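Local coordinates for protein TSC1 N-terminal domain (Chaetomium thermophilum, PDB 7A0M) that probably binds lysosomal phosphoinositides as part of the TSC complex, helping to bring that GTPase-activating assembly to lysosomes and so to regulate mTORC1, at residues Y334-V339 and Y385-E390. Residues are numbered along the deposited sequence; the frame is centred on the assembly and turned at random.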
# COMPACT_ATOMS: atom_id res chain seq x y z
N TYR B 334 2.81 -10.17 10.64
CA TYR B 334 1.55 -10.08 11.37
C TYR B 334 0.92 -8.71 11.11
O TYR B 334 0.86 -7.86 12.00
CB TYR B 334 1.76 -10.32 12.86
CG TYR B 334 2.18 -11.73 13.19
CD1 TYR B 334 3.53 -12.09 13.21
CD2 TYR B 334 1.24 -12.71 13.46
CE1 TYR B 334 3.92 -13.38 13.50
CE2 TYR B 334 1.62 -14.01 13.76
CZ TYR B 334 2.96 -14.34 13.77
OH TYR B 334 3.35 -15.63 14.07
N PRO B 335 0.44 -8.47 9.89
CA PRO B 335 -0.13 -7.15 9.57
C PRO B 335 -1.38 -6.81 10.36
O PRO B 335 -1.50 -5.69 10.86
CB PRO B 335 -0.42 -7.25 8.07
CG PRO B 335 -0.62 -8.71 7.83
CD PRO B 335 0.36 -9.39 8.74
N ILE B 336 -2.31 -7.75 10.49
CA ILE B 336 -3.58 -7.46 11.15
C ILE B 336 -3.36 -7.13 12.62
O ILE B 336 -3.97 -6.20 13.17
CB ILE B 336 -4.56 -8.63 10.97
CG1 ILE B 336 -4.77 -8.92 9.49
CG2 ILE B 336 -5.89 -8.32 11.64
CD1 ILE B 336 -5.64 -10.12 9.21
N ASN B 337 -2.48 -7.88 13.29
CA ASN B 337 -2.15 -7.56 14.68
C ASN B 337 -1.34 -6.28 14.78
O ASN B 337 -1.48 -5.54 15.76
CB ASN B 337 -1.39 -8.73 15.32
CG ASN B 337 -2.30 -9.88 15.68
OD1 ASN B 337 -2.77 -9.98 16.81
ND2 ASN B 337 -2.55 -10.76 14.72
N PHE B 338 -0.48 -5.99 13.79
CA PHE B 338 0.35 -4.79 13.85
C PHE B 338 -0.50 -3.53 13.72
O PHE B 338 -0.36 -2.59 14.51
CB PHE B 338 1.42 -4.84 12.76
CG PHE B 338 2.47 -3.78 12.90
CD1 PHE B 338 2.76 -3.21 14.13
CD2 PHE B 338 3.17 -3.33 11.79
CE1 PHE B 338 3.72 -2.23 14.26
CE2 PHE B 338 4.14 -2.35 11.91
CZ PHE B 338 4.42 -1.80 13.14
N VAL B 339 -1.37 -3.49 12.71
CA VAL B 339 -2.20 -2.30 12.52
C VAL B 339 -3.22 -2.17 13.64
O VAL B 339 -3.67 -1.06 13.96
CB VAL B 339 -2.88 -2.32 11.14
CG1 VAL B 339 -1.84 -2.49 10.04
CG2 VAL B 339 -3.94 -3.41 11.06
N TYR B 385 -7.46 -13.69 6.85
CA TYR B 385 -7.41 -13.97 8.27
C TYR B 385 -8.13 -12.89 9.05
O TYR B 385 -8.34 -11.77 8.58
CB TYR B 385 -5.96 -14.09 8.77
CG TYR B 385 -5.17 -15.13 8.02
CD1 TYR B 385 -5.32 -16.48 8.31
CD2 TYR B 385 -4.28 -14.78 7.02
CE1 TYR B 385 -4.61 -17.45 7.62
CE2 TYR B 385 -3.56 -15.74 6.33
CZ TYR B 385 -3.73 -17.07 6.64
OH TYR B 385 -3.02 -18.02 5.96
N THR B 386 -8.53 -13.26 10.26
CA THR B 386 -8.93 -12.33 11.29
C THR B 386 -7.72 -12.05 12.18
O THR B 386 -6.64 -12.61 11.99
CB THR B 386 -10.10 -12.88 12.10
OG1 THR B 386 -9.68 -14.04 12.83
CG2 THR B 386 -11.25 -13.27 11.18
N ILE B 387 -7.91 -11.17 13.17
CA ILE B 387 -6.82 -10.92 14.11
C ILE B 387 -6.52 -12.15 14.95
O ILE B 387 -5.40 -12.30 15.45
CB ILE B 387 -7.16 -9.69 14.98
CG1 ILE B 387 -5.95 -9.28 15.82
CG2 ILE B 387 -8.36 -9.98 15.87
CD1 ILE B 387 -6.16 -8.01 16.61
N GLU B 388 -7.49 -13.06 15.09
CA GLU B 388 -7.28 -14.29 15.84
C GLU B 388 -6.55 -15.34 15.01
O GLU B 388 -5.51 -15.86 15.41
CB GLU B 388 -8.62 -14.84 16.34
CG GLU B 388 -9.28 -14.01 17.42
CD GLU B 388 -8.39 -13.83 18.64
OE1 GLU B 388 -7.96 -12.69 18.90
OE2 GLU B 388 -8.11 -14.84 19.32
N THR B 389 -7.10 -15.66 13.83
CA THR B 389 -6.54 -16.74 13.02
C THR B 389 -5.18 -16.38 12.43
O THR B 389 -4.42 -17.29 12.07
CB THR B 389 -7.51 -17.11 11.89
OG1 THR B 389 -7.87 -15.94 11.16
CG2 THR B 389 -8.76 -17.76 12.46
N GLU B 390 -4.86 -15.09 12.31
CA GLU B 390 -3.51 -14.71 11.89
C GLU B 390 -2.47 -15.25 12.87
O GLU B 390 -1.39 -15.68 12.46
CB GLU B 390 -3.40 -13.20 11.77
CG GLU B 390 -2.00 -12.71 11.43
CD GLU B 390 -1.93 -11.21 11.28
OE1 GLU B 390 -2.16 -10.71 10.16
OE2 GLU B 390 -1.66 -10.52 12.29
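E390 reaches the start of helix 335-343 on an extended chain: CG lies anti to the backbone N (chi1 176°), CD is anti in turn (chi2 179°), and the carboxylate arrives beside I336 and N337. N337, whose CG sits next to its own backbone N, turns its amide back to meet it. The first turn of a helix has backbone N-H groups without carbonyl partners, and E390, from a distant part of the chain, supplies acceptors for two of them. I336 N gives its hydrogen to the syn lone pair of E390 OE1 at 3.0 Å, and N337 N donates to E390 OE2 at 2.9 Å. E390 OE2 also takes, on its anti side and from 33° out of the carboxylate plane, an almost straight bond from N337 ND2 (2.6 Å), whose amide plane contains the oxygen. Three bonds from helix 335-343 thus hold the buried carboxylate, N381 ND2 adds a fourth at OE1, and the helix end would probably stabilise its negative charge. Were E390 replaced by an alanine, two backbone N-H groups and the N337 amide would probably lose their acceptor. ND2 also makes a weak bond to I387 O. Around this polar centre, I336 CG2 packs on I387 CB at 3.8 Å, while I336 CD1 approaches Y385 CB at 4.0 Å. T386 and T389 form a capping box in the turn leading into the short helix 389-392. R396 of helix 395-398 makes cation-pi contacts with both Y334 and Y385. Leading away from this contact, F338 packs against helices 267-278 and 323-333 of this all-helical domain.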